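Local coordinates for type II restriction enzyme MspI (Moraxella sp., PDB 1SA3), which recognises the double-stranded DNA sequence 5'-CCGG-3' and cleaves it after the first cytosine, leaving fragments with 5'-phosphates, at residues 56-61 and 212-217; 64-69 and 217-222; 170-175 and 239-244; 178-183 and 224-229. One frame throughout, in Å; residues are numbered along the deposited sequence.

Contacts 1 and 2 follow one another along helix 57-69 and the edge strand 213-221 of the five-stranded mixed sheet; they share V217, their segments alternate in sequence, and K65 bridges to D216. Strand 213-221 runs straight into helix 222-234, which supplies one side of contact 4, the other being helix 179-188; K220 and D228 tie contacts 2 and 4. Helix 165-175 of contact 3 precedes helix 179-188, and contact 4 is nested in the loop that contact 3 closes. Centre to centre, contacts 1-2, 2-4 and 4-3 lie about 13, 17 and 12 Å apart, and 1-3 about 35 Å. The series leads from helix 57-69, against the PDDEXK-type core, to the helical region beside the bound DNA.

Contact 1 of 4, residues 56-61 and 212-217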
# COMPACT_ATOMS: atom_id res chain seq x y z
N PHE E 56 -14.14 -13.94 17.58
CA PHE E 56 -12.94 -13.09 17.42
C PHE E 56 -13.34 -11.90 16.57
O PHE E 56 -12.96 -11.79 15.41
CB PHE E 56 -11.82 -13.86 16.72
CG PHE E 56 -11.35 -15.07 17.48
CD1 PHE E 56 -11.93 -16.31 17.26
CD2 PHE E 56 -10.34 -14.96 18.42
CE1 PHE E 56 -11.52 -17.43 17.98
CE2 PHE E 56 -9.91 -16.07 19.14
CZ PHE E 56 -10.50 -17.31 18.92
N PRO E 57 -14.13 -10.98 17.15
CA PRO E 57 -14.64 -9.78 16.49
C PRO E 57 -13.62 -8.95 15.71
O PRO E 57 -13.94 -8.41 14.65
CB PRO E 57 -15.25 -8.99 17.64
CG PRO E 57 -15.66 -10.06 18.60
CD PRO E 57 -14.47 -10.97 18.58
N GLN E 58 -12.40 -8.84 16.23
CA GLN E 58 -11.38 -8.05 15.55
C GLN E 58 -10.83 -8.78 14.33
O GLN E 58 -10.80 -8.22 13.24
CB GLN E 58 -10.25 -7.67 16.52
CG GLN E 58 -9.16 -6.79 15.90
CD GLN E 58 -8.34 -6.06 16.95
OE1 GLN E 58 -8.87 -5.21 17.67
NE2 GLN E 58 -7.06 -6.38 17.04
N GLU E 59 -10.41 -10.03 14.50
CA GLU E 59 -9.89 -10.77 13.37
C GLU E 59 -10.98 -11.02 12.33
O GLU E 59 -10.70 -11.17 11.14
CB GLU E 59 -9.26 -12.09 13.82
CG GLU E 59 -7.90 -11.92 14.50
CD GLU E 59 -8.00 -11.45 15.95
OE1 GLU E 59 -7.06 -10.77 16.43
OE2 GLU E 59 -9.00 -11.77 16.62
N LYS E 60 -12.24 -11.07 12.78
CA LYS E 60 -13.34 -11.28 11.84
C LYS E 60 -13.48 -10.03 10.98
O LYS E 60 -13.70 -10.12 9.77
CB LYS E 60 -14.66 -11.53 12.57
CG LYS E 60 -15.80 -11.84 11.59
CD LYS E 60 -17.17 -11.92 12.25
CE LYS E 60 -18.25 -12.23 11.20
NZ LYS E 60 -19.64 -12.13 11.73
N ASP E 61 -13.33 -8.86 11.60
CA ASP E 61 -13.43 -7.60 10.85
C ASP E 61 -12.31 -7.53 9.81
O ASP E 61 -12.55 -7.15 8.68
CB ASP E 61 -13.32 -6.39 11.79
CG ASP E 61 -13.37 -5.06 11.05
OD1 ASP E 61 -14.35 -4.82 10.31
OD2 ASP E 61 -12.43 -4.24 11.20
N ARG E 212 1.50 2.71 19.56
CA ARG E 212 1.85 1.29 19.50
C ARG E 212 0.68 0.31 19.45
O ARG E 212 0.91 -0.89 19.27
CB ARG E 212 2.73 0.90 20.68
CG ARG E 212 4.07 1.63 20.76
CD ARG E 212 4.92 0.97 21.83
NE ARG E 212 6.26 1.55 21.90
CZ ARG E 212 7.26 1.02 22.60
NH1 ARG E 212 7.08 -0.10 23.30
NH2 ARG E 212 8.44 1.63 22.61
N GLU E 213 -0.55 0.80 19.58
CA GLU E 213 -1.70 -0.11 19.59
C GLU E 213 -2.61 -0.07 18.37
O GLU E 213 -2.77 0.96 17.73
CB GLU E 213 -2.55 0.15 20.83
CG GLU E 213 -1.78 0.09 22.15
CD GLU E 213 -1.16 -1.27 22.41
OE1 GLU E 213 -1.88 -2.29 22.29
OE2 GLU E 213 0.04 -1.33 22.75
N TYR E 214 -3.22 -1.22 18.07
CA TYR E 214 -4.15 -1.36 16.95
C TYR E 214 -5.35 -0.44 17.11
O TYR E 214 -5.92 -0.32 18.19
CB TYR E 214 -4.65 -2.81 16.88
CG TYR E 214 -5.67 -3.06 15.80
CD1 TYR E 214 -5.28 -3.39 14.50
CD2 TYR E 214 -7.04 -2.98 16.07
CE1 TYR E 214 -6.21 -3.64 13.50
CE2 TYR E 214 -7.99 -3.23 15.07
CZ TYR E 214 -7.56 -3.56 13.79
OH TYR E 214 -8.47 -3.84 12.79
N VAL E 215 -5.74 0.22 16.02
CA VAL E 215 -6.91 1.08 16.06
C VAL E 215 -7.94 0.54 15.08
O VAL E 215 -9.09 0.30 15.45
CB VAL E 215 -6.57 2.52 15.69
CG1 VAL E 215 -7.83 3.38 15.71
CG2 VAL E 215 -5.55 3.07 16.69
N ASP E 216 -7.52 0.31 13.83
CA ASP E 216 -8.43 -0.21 12.81
C ASP E 216 -7.58 -0.64 11.61
O ASP E 216 -6.35 -0.53 11.63
CB ASP E 216 -9.40 0.89 12.37
CG ASP E 216 -10.67 0.34 11.74
OD1 ASP E 216 -10.77 -0.88 11.53
OD2 ASP E 216 -11.59 1.14 11.45
N VAL E 217 -8.23 -1.13 10.57
CA VAL E 217 -7.52 -1.51 9.36
C VAL E 217 -8.39 -1.16 8.16
O VAL E 217 -9.62 -1.14 8.25
CB VAL E 217 -7.22 -3.03 9.32
CG1 VAL E 217 -8.52 -3.82 9.14
CG2 VAL E 217 -6.24 -3.34 8.16
O HOH W 1 -11.11 -3.66 13.34
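The ring of Y214 has the side-chain amide of Q58 over one face and the backbone N of D216 over the other, while water 1 sits at its edge, in the ring plane. Q58 NE2 lies 3.5 Å above the ring plane, displaced toward the rim, and OE1 comes to 3.3 Å from Y214 CD2; amide and ring are inclined by 31°. With CG anti to its backbone N (chi1 -178°), the extended Q58 chain slides over the ring in the sense opposite to Y214. The amide is held by Y37 OH at NE2 and by the M1 backbone N at OE1. These residues join the first turn of helix 57-69 to strand 213-221, an edge of the central mixed sheet, which carries a classic beta bulge, V215 and D216 together pairing with Q208 of the neighbouring strand. Beyond the ring, water 1 donates to D61 OD2 at 2.6 Å and is hydrogen-bonded to Y214 OH at 2.7 Å; its bond to D216 OD1 is weak. The carboxylates of D61 and D216 approach to 3.8 Å between D61 OD2 and D216 OD1, a closeness probably eased by K65, whose NZ forms salt bridges with both.

Contact 2 of 4, residues 64-69 and 217-222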
# COMPACT_ATOMS: atom_id res chain seq x y z
N SER E 64 -12.90 -10.33 7.08
CA SER E 64 -14.05 -9.97 6.25
C SER E 64 -13.71 -8.82 5.29
O SER E 64 -14.13 -8.82 4.14
CB SER E 64 -15.26 -9.57 7.11
OG SER E 64 -15.85 -10.70 7.73
N LYS E 65 -12.96 -7.84 5.78
CA LYS E 65 -12.58 -6.72 4.92
C LYS E 65 -11.69 -7.22 3.78
O LYS E 65 -11.76 -6.73 2.66
CB LYS E 65 -11.84 -5.65 5.72
CG LYS E 65 -12.74 -4.74 6.56
CD LYS E 65 -11.93 -3.83 7.46
CE LYS E 65 -12.84 -2.91 8.25
NZ LYS E 65 -12.12 -2.08 9.26
N LEU E 66 -10.84 -8.20 4.07
CA LEU E 66 -9.96 -8.72 3.03
C LEU E 66 -10.76 -9.48 1.98
O LEU E 66 -10.57 -9.28 0.77
CB LEU E 66 -8.87 -9.61 3.64
CG LEU E 66 -7.66 -9.89 2.72
CD1 LEU E 66 -6.39 -10.05 3.56
CD2 LEU E 66 -7.91 -11.15 1.89
N LEU E 67 -11.66 -10.35 2.42
CA LEU E 67 -12.48 -11.11 1.47
C LEU E 67 -13.40 -10.18 0.68
O LEU E 67 -13.68 -10.40 -0.51
CB LEU E 67 -13.32 -12.17 2.20
CG LEU E 67 -12.55 -13.30 2.92
CD1 LEU E 67 -13.55 -14.22 3.61
CD2 LEU E 67 -11.69 -14.07 1.92
N LYS E 68 -13.87 -9.12 1.33
CA LYS E 68 -14.77 -8.18 0.67
C LYS E 68 -14.05 -7.43 -0.45
O LYS E 68 -14.61 -7.23 -1.53
CB LYS E 68 -15.33 -7.20 1.70
CG LYS E 68 -16.26 -6.14 1.14
CD LYS E 68 -16.72 -5.22 2.26
CE LYS E 68 -17.46 -4.00 1.74
NZ LYS E 68 -17.90 -3.13 2.88
N ALA E 69 -12.81 -7.03 -0.21
CA ALA E 69 -12.05 -6.32 -1.23
C ALA E 69 -11.80 -7.21 -2.44
O ALA E 69 -11.53 -6.72 -3.53
CB ALA E 69 -10.71 -5.85 -0.65
N VAL E 217 -8.23 -1.13 10.57
CA VAL E 217 -7.52 -1.51 9.36
C VAL E 217 -8.39 -1.16 8.16
O VAL E 217 -9.62 -1.14 8.25
CB VAL E 217 -7.22 -3.03 9.32
CG1 VAL E 217 -8.52 -3.82 9.14
CG2 VAL E 217 -6.24 -3.34 8.16
N THR E 218 -7.74 -0.85 7.05
CA THR E 218 -8.45 -0.52 5.83
C THR E 218 -7.79 -1.39 4.77
O THR E 218 -6.56 -1.47 4.70
CB THR E 218 -8.30 0.98 5.49
OG1 THR E 218 -8.92 1.77 6.51
CG2 THR E 218 -8.97 1.28 4.18
N ILE E 219 -8.61 -2.07 3.96
CA ILE E 219 -8.10 -2.96 2.91
C ILE E 219 -8.80 -2.62 1.61
O ILE E 219 -10.02 -2.77 1.49
CB ILE E 219 -8.35 -4.45 3.28
CG1 ILE E 219 -7.67 -4.76 4.63
CG2 ILE E 219 -7.80 -5.37 2.19
CD1 ILE E 219 -7.77 -6.21 5.07
N LYS E 220 -8.03 -2.17 0.63
CA LYS E 220 -8.58 -1.78 -0.66
C LYS E 220 -7.96 -2.52 -1.84
O LYS E 220 -6.75 -2.73 -1.86
CB LYS E 220 -8.33 -0.28 -0.88
CG LYS E 220 -9.03 0.64 0.10
CD LYS E 220 -10.47 0.92 -0.30
CE LYS E 220 -11.06 2.04 0.55
NZ LYS E 220 -12.43 2.45 0.11
N ASN E 221 -8.78 -2.94 -2.81
CA ASN E 221 -8.21 -3.54 -4.01
C ASN E 221 -7.68 -2.32 -4.80
O ASN E 221 -8.05 -1.17 -4.49
CB ASN E 221 -9.25 -4.34 -4.83
CG ASN E 221 -10.48 -3.51 -5.21
OD1 ASN E 221 -10.37 -2.45 -5.82
ND2 ASN E 221 -11.66 -4.00 -4.85
N ILE E 222 -6.84 -2.55 -5.80
CA ILE E 222 -6.27 -1.43 -6.54
C ILE E 222 -7.30 -0.54 -7.23
O ILE E 222 -7.18 0.69 -7.18
CB ILE E 222 -5.22 -1.92 -7.57
CG1 ILE E 222 -4.18 -2.79 -6.87
CG2 ILE E 222 -4.52 -0.73 -8.21
CD1 ILE E 222 -3.50 -2.13 -5.67
O HOH W 2 -12.67 -4.19 2.39
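K65 and N221 each send a side-chain hydrogen bond to a main-chain carbonyl across the contact, one near each end. K65 NZ donates to V217 O at 2.9 Å, approaching in the carbonyl plane with a C=O...N angle of 153°. Its extended chain carries the ammonium, which also serves the two carboxylates of contact 1, back toward the N-terminal end of the strand segment. At the other end N221 ND2 reaches A69 O at 3.0 Å through a nearly straight bond (170° at the hydrogen), which uses a carbonyl lone pair and lies within the amide plane of N221. The other end of that amide, OD1, accepts from the backbone N of D224 and makes N221 the N-cap of the helix that follows.

A third polar link is indirect: water 2 donates to K65 O at 2.7 Å and to I219 O at 3.1 Å, spanning helix and strand midway between the direct bonds.

Apolar contacts fill the interval. I219 turns CD1 against L66 CB, 3.8 Å away, while its CG2, anti to the backbone N, meets A69 CB at 4.1 Å. V217 CG1 lies alongside the aliphatic part of K65, 3.8 Å from CD, the two side chains passing in opposite directions. L66 also packs on I102 and F104 of the central sheet.

The axes of 64-69 and 217-221 pass 7.6 Å apart, 14° from parallel, so this part of helix 57-69 runs alongside the edge strand, an alpha/beta layering found in the PDDEXK nuclease core.

Contact 3 of 4, residues 170-175 and 239-244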
# COMPACT_ATOMS: atom_id res chain seq x y z
N ARG E 170 -1.07 24.28 -14.47
CA ARG E 170 -0.59 23.69 -15.72
C ARG E 170 -0.16 22.23 -15.54
O ARG E 170 -0.42 21.39 -16.40
CB ARG E 170 0.60 24.50 -16.26
CG ARG E 170 1.14 24.00 -17.60
CD ARG E 170 0.07 24.06 -18.69
NE ARG E 170 0.59 23.64 -19.99
CZ ARG E 170 -0.16 23.50 -21.08
NH1 ARG E 170 -1.46 23.73 -21.03
NH2 ARG E 170 0.41 23.13 -22.23
N LEU E 171 0.49 21.93 -14.42
CA LEU E 171 0.92 20.56 -14.16
C LEU E 171 -0.33 19.70 -14.02
O LEU E 171 -0.46 18.65 -14.64
CB LEU E 171 1.77 20.49 -12.88
CG LEU E 171 2.15 19.10 -12.33
CD1 LEU E 171 2.68 18.21 -13.43
CD2 LEU E 171 3.20 19.25 -11.24
N THR E 172 -1.26 20.18 -13.20
CA THR E 172 -2.51 19.47 -12.95
C THR E 172 -3.23 19.17 -14.25
O THR E 172 -3.77 18.08 -14.45
CB THR E 172 -3.44 20.31 -12.06
OG1 THR E 172 -2.82 20.55 -10.80
CG2 THR E 172 -4.77 19.59 -11.86
N GLU E 173 -3.24 20.16 -15.14
CA GLU E 173 -3.88 20.05 -16.43
C GLU E 173 -3.26 18.98 -17.33
O GLU E 173 -3.96 18.14 -17.89
CB GLU E 173 -3.84 21.41 -17.14
CG GLU E 173 -4.37 21.39 -18.56
CD GLU E 173 -4.44 22.78 -19.16
OE1 GLU E 173 -3.43 23.52 -19.08
OE2 GLU E 173 -5.50 23.14 -19.72
N LEU E 174 -1.93 19.01 -17.45
CA LEU E 174 -1.22 18.06 -18.29
C LEU E 174 -1.21 16.63 -17.74
O LEU E 174 -1.09 15.67 -18.49
CB LEU E 174 0.23 18.52 -18.51
CG LEU E 174 0.45 19.76 -19.39
CD1 LEU E 174 1.93 20.08 -19.47
CD2 LEU E 174 -0.12 19.49 -20.78
N LEU E 175 -1.34 16.50 -16.43
CA LEU E 175 -1.31 15.18 -15.81
C LEU E 175 -2.65 14.47 -15.89
O LEU E 175 -2.71 13.24 -15.90
CB LEU E 175 -0.88 15.34 -14.35
CG LEU E 175 -0.46 14.10 -13.56
CD1 LEU E 175 0.70 13.40 -14.25
CD2 LEU E 175 -0.07 14.54 -12.15
N PRO E 239 -5.68 18.06 -4.86
CA PRO E 239 -4.55 17.44 -4.14
C PRO E 239 -3.65 16.62 -5.07
O PRO E 239 -4.14 15.92 -5.95
CB PRO E 239 -5.24 16.57 -3.10
CG PRO E 239 -6.52 17.30 -2.84
CD PRO E 239 -6.96 17.70 -4.23
N GLY E 240 -2.34 16.71 -4.86
CA GLY E 240 -1.41 15.96 -5.69
C GLY E 240 -1.58 16.23 -7.17
O GLY E 240 -1.42 15.33 -7.99
N PHE E 241 -1.90 17.47 -7.53
CA PHE E 241 -2.09 17.83 -8.93
C PHE E 241 -3.12 16.92 -9.59
O PHE E 241 -2.98 16.53 -10.75
CB PHE E 241 -0.74 17.76 -9.65
CG PHE E 241 0.30 18.65 -9.04
CD1 PHE E 241 0.21 20.04 -9.16
CD2 PHE E 241 1.32 18.11 -8.26
CE1 PHE E 241 1.11 20.88 -8.50
CE2 PHE E 241 2.23 18.94 -7.60
CZ PHE E 241 2.12 20.33 -7.72
N GLY E 242 -4.16 16.60 -8.82
CA GLY E 242 -5.23 15.77 -9.33
C GLY E 242 -5.09 14.28 -9.09
O GLY E 242 -6.04 13.52 -9.30
N THR E 243 -3.91 13.84 -8.64
CA THR E 243 -3.68 12.42 -8.39
C THR E 243 -4.18 11.95 -7.03
O THR E 243 -4.37 10.76 -6.82
CB THR E 243 -2.18 12.04 -8.44
OG1 THR E 243 -1.48 12.79 -7.45
CG2 THR E 243 -1.60 12.30 -9.81
N GLY E 244 -4.37 12.88 -6.10
CA GLY E 244 -4.84 12.49 -4.78
C GLY E 244 -3.72 11.96 -3.90
O GLY E 244 -3.93 11.57 -2.74
O HOH W 3 -4.45 16.01 -13.02
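L171 stands over the phenyl ring of F241 with its CD2 methyl above the ring centre, 3.5 Å from the centroid and 3° off the normal, a CH-pi contact in which CD2 is almost equally distant from all six ring carbons. T172 approaches the same ring at its edge: OG1 lies in the ring plane, 3.5 Å from F241 CD1. Face and edge are thus met by consecutive residues of one helical turn. The T172 hydroxyl is hydrogen-bonded to K168 O, within its own helix, and its methyl CG2 lies beside the F241 carbonyl, 3.7 Å from F241 O. F241 has its CG anti to the carbonyl carbon (chi1 -58°), which turns the ring toward helix 165-175, and W247 meets it edge-to-face.

One turn further on, L175 crosses T243 at about a right angle, CD2 resting 3.6 Å from T243 CG2; the same methyl also touches F241 CB.

The contact fastens the last turns of helix 165-175 to the loop between helix 222-234 and strand 246-249, in a region whose nearest atom is about 5 Å from the bound DNA. This loop is tightly coiled, with G240, F241, G242 and G244 all at positive phi. P239 O accepts from G242 N and G244 N on opposite faces of its plane, and G240 O takes both T243 N and T243 OG1, the latter at 2.6 Å. Water 3 adds a polar bridge from helix to loop, donating to T172 O at 2.6 Å and to F241 O at 2.8 Å.

Contact 4 of 4, residues 178-183 and 224-229; sequences YRERFI and DYVSDR
A buried apolar contact between two helices joins the start of helix 179-188, through E180 and I183, to helix 222-234, which follows directly from the edge strand of the central sheet. I183 carries most of it. Its CG2 methyl reaches Y225 CE2 at 3.9 Å, approaching the ring obliquely, and V226 CG2 at 4.1 Å. The other branch, CG1, stands anti to the carbonyl carbon (chi1 -59°) and carries CD1 to R229 CB, 3.7 Å away. The helical segments cross at 123° with 9.9 Å between their axes, and CA atoms come closest at I183 and V226. This helix pair lies between the mixed sheet, where Y225 packs on strand 203-210, and the helical region reached through F182, which packs on helix 133-140. R229 offers I183 its aliphatic base alone: chi1 of -62° sets CG 3.6 Å above one face of the Y225 ring, and bends at chi2 and chi3 turn the guanidinium away from I183, with Y225 CD1 at its edge, to a salt bridge with E232. The Y225 hydroxyl bonds to the terminal carboxylate of G262. The aliphatic part of E180 crosses V226 at about a right angle, with E180 CG 4.0 Å from V226 CG1.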
# COMPACT_ATOMS: atom_id res chain seq x y z
N TYR E 178 -3.16 11.20 -17.44
CA TYR E 178 -2.38 10.11 -16.84
C TYR E 178 -2.72 9.80 -15.39
O TYR E 178 -2.11 8.90 -14.80
CB TYR E 178 -0.89 10.42 -16.91
CG TYR E 178 -0.34 10.68 -18.29
CD1 TYR E 178 -0.34 11.97 -18.83
CD2 TYR E 178 0.21 9.65 -19.04
CE1 TYR E 178 0.21 12.22 -20.09
CE2 TYR E 178 0.76 9.88 -20.30
CZ TYR E 178 0.75 11.17 -20.81
OH TYR E 178 1.32 11.41 -22.04
N ARG E 179 -3.66 10.53 -14.80
CA ARG E 179 -4.04 10.34 -13.41
C ARG E 179 -4.08 8.89 -12.93
O ARG E 179 -3.37 8.53 -11.99
CB ARG E 179 -5.38 11.01 -13.13
CG ARG E 179 -5.24 12.49 -12.80
CD ARG E 179 -6.40 13.29 -13.35
NE ARG E 179 -7.65 13.11 -12.62
CZ ARG E 179 -8.79 12.73 -13.19
NH1 ARG E 179 -8.84 12.49 -14.49
NH2 ARG E 179 -9.90 12.63 -12.46
N GLU E 180 -4.92 8.07 -13.56
CA GLU E 180 -5.06 6.66 -13.17
C GLU E 180 -3.79 5.84 -13.32
O GLU E 180 -3.44 5.07 -12.42
CB GLU E 180 -6.20 6.00 -13.96
CG GLU E 180 -7.57 6.56 -13.62
CD GLU E 180 -8.71 5.65 -14.05
OE1 GLU E 180 -9.86 5.96 -13.67
OE2 GLU E 180 -8.48 4.64 -14.76
N ARG E 181 -3.10 5.99 -14.45
CA ARG E 181 -1.86 5.27 -14.67
C ARG E 181 -0.83 5.70 -13.63
O ARG E 181 -0.10 4.87 -13.09
CB ARG E 181 -1.33 5.53 -16.08
CG ARG E 181 -1.95 4.62 -17.13
CD ARG E 181 -1.58 5.10 -18.53
NE ARG E 181 -2.19 6.39 -18.84
CZ ARG E 181 -2.04 7.03 -19.99
NH1 ARG E 181 -1.28 6.51 -20.95
NH2 ARG E 181 -2.65 8.19 -20.19
N PHE E 182 -0.77 7.00 -13.36
CA PHE E 182 0.18 7.54 -12.38
C PHE E 182 -0.03 6.90 -11.01
O PHE E 182 0.91 6.42 -10.37
CB PHE E 182 0.01 9.06 -12.27
CG PHE E 182 1.14 9.75 -11.53
CD1 PHE E 182 2.21 10.29 -12.23
CD2 PHE E 182 1.10 9.89 -10.15
CE1 PHE E 182 3.23 10.99 -11.57
CE2 PHE E 182 2.12 10.58 -9.48
CZ PHE E 182 3.19 11.13 -10.20
N ILE E 183 -1.28 6.89 -10.54
CA ILE E 183 -1.58 6.32 -9.24
C ILE E 183 -1.32 4.82 -9.19
O ILE E 183 -0.64 4.33 -8.28
CB ILE E 183 -3.05 6.55 -8.84
CG1 ILE E 183 -3.34 8.05 -8.81
CG2 ILE E 183 -3.32 5.95 -7.48
CD1 ILE E 183 -4.81 8.39 -8.83
N ASP E 224 -10.38 0.23 -6.42
CA ASP E 224 -11.01 1.12 -5.45
C ASP E 224 -10.06 2.17 -4.90
O ASP E 224 -10.46 3.32 -4.68
CB ASP E 224 -11.61 0.32 -4.29
CG ASP E 224 -12.78 -0.54 -4.73
OD1 ASP E 224 -13.27 -0.35 -5.86
OD2 ASP E 224 -13.22 -1.40 -3.95
N TYR E 225 -8.81 1.78 -4.66
CA TYR E 225 -7.84 2.73 -4.14
C TYR E 225 -7.69 3.87 -5.15
O TYR E 225 -7.69 5.05 -4.78
CB TYR E 225 -6.49 2.05 -3.92
CG TYR E 225 -5.41 3.00 -3.45
CD1 TYR E 225 -5.31 3.37 -2.10
CD2 TYR E 225 -4.49 3.56 -4.35
CE1 TYR E 225 -4.32 4.25 -1.66
CE2 TYR E 225 -3.51 4.44 -3.92
CZ TYR E 225 -3.42 4.79 -2.58
OH TYR E 225 -2.43 5.65 -2.15
N VAL E 226 -7.54 3.50 -6.42
CA VAL E 226 -7.39 4.50 -7.48
C VAL E 226 -8.61 5.42 -7.52
O VAL E 226 -8.47 6.64 -7.56
CB VAL E 226 -7.21 3.82 -8.86
CG1 VAL E 226 -7.25 4.87 -9.98
CG2 VAL E 226 -5.88 3.07 -8.90
N SER E 227 -9.80 4.84 -7.50
CA SER E 227 -11.02 5.64 -7.52
C SER E 227 -11.03 6.62 -6.35
O SER E 227 -11.39 7.78 -6.52
CB SER E 227 -12.26 4.74 -7.43
OG SER E 227 -12.36 3.91 -8.57
N ASP E 228 -10.64 6.15 -5.17
CA ASP E 228 -10.61 7.01 -3.99
C ASP E 228 -9.66 8.19 -4.18
O ASP E 228 -10.01 9.33 -3.87
CB ASP E 228 -10.20 6.23 -2.74
CG ASP E 228 -11.24 5.20 -2.32
OD1 ASP E 228 -12.41 5.30 -2.75
OD2 ASP E 228 -10.88 4.29 -1.55
N ARG E 229 -8.45 7.91 -4.67
CA ARG E 229 -7.46 8.96 -4.90
C ARG E 229 -7.94 9.94 -5.98
O ARG E 229 -7.78 11.15 -5.83
CB ARG E 229 -6.12 8.34 -5.34
CG ARG E 229 -5.47 7.42 -4.31
CD ARG E 229 -4.96 8.17 -3.09
NE ARG E 229 -6.04 8.64 -2.22
CZ ARG E 229 -6.79 7.85 -1.47
NH1 ARG E 229 -6.60 6.53 -1.48
NH2 ARG E 229 -7.74 8.36 -0.70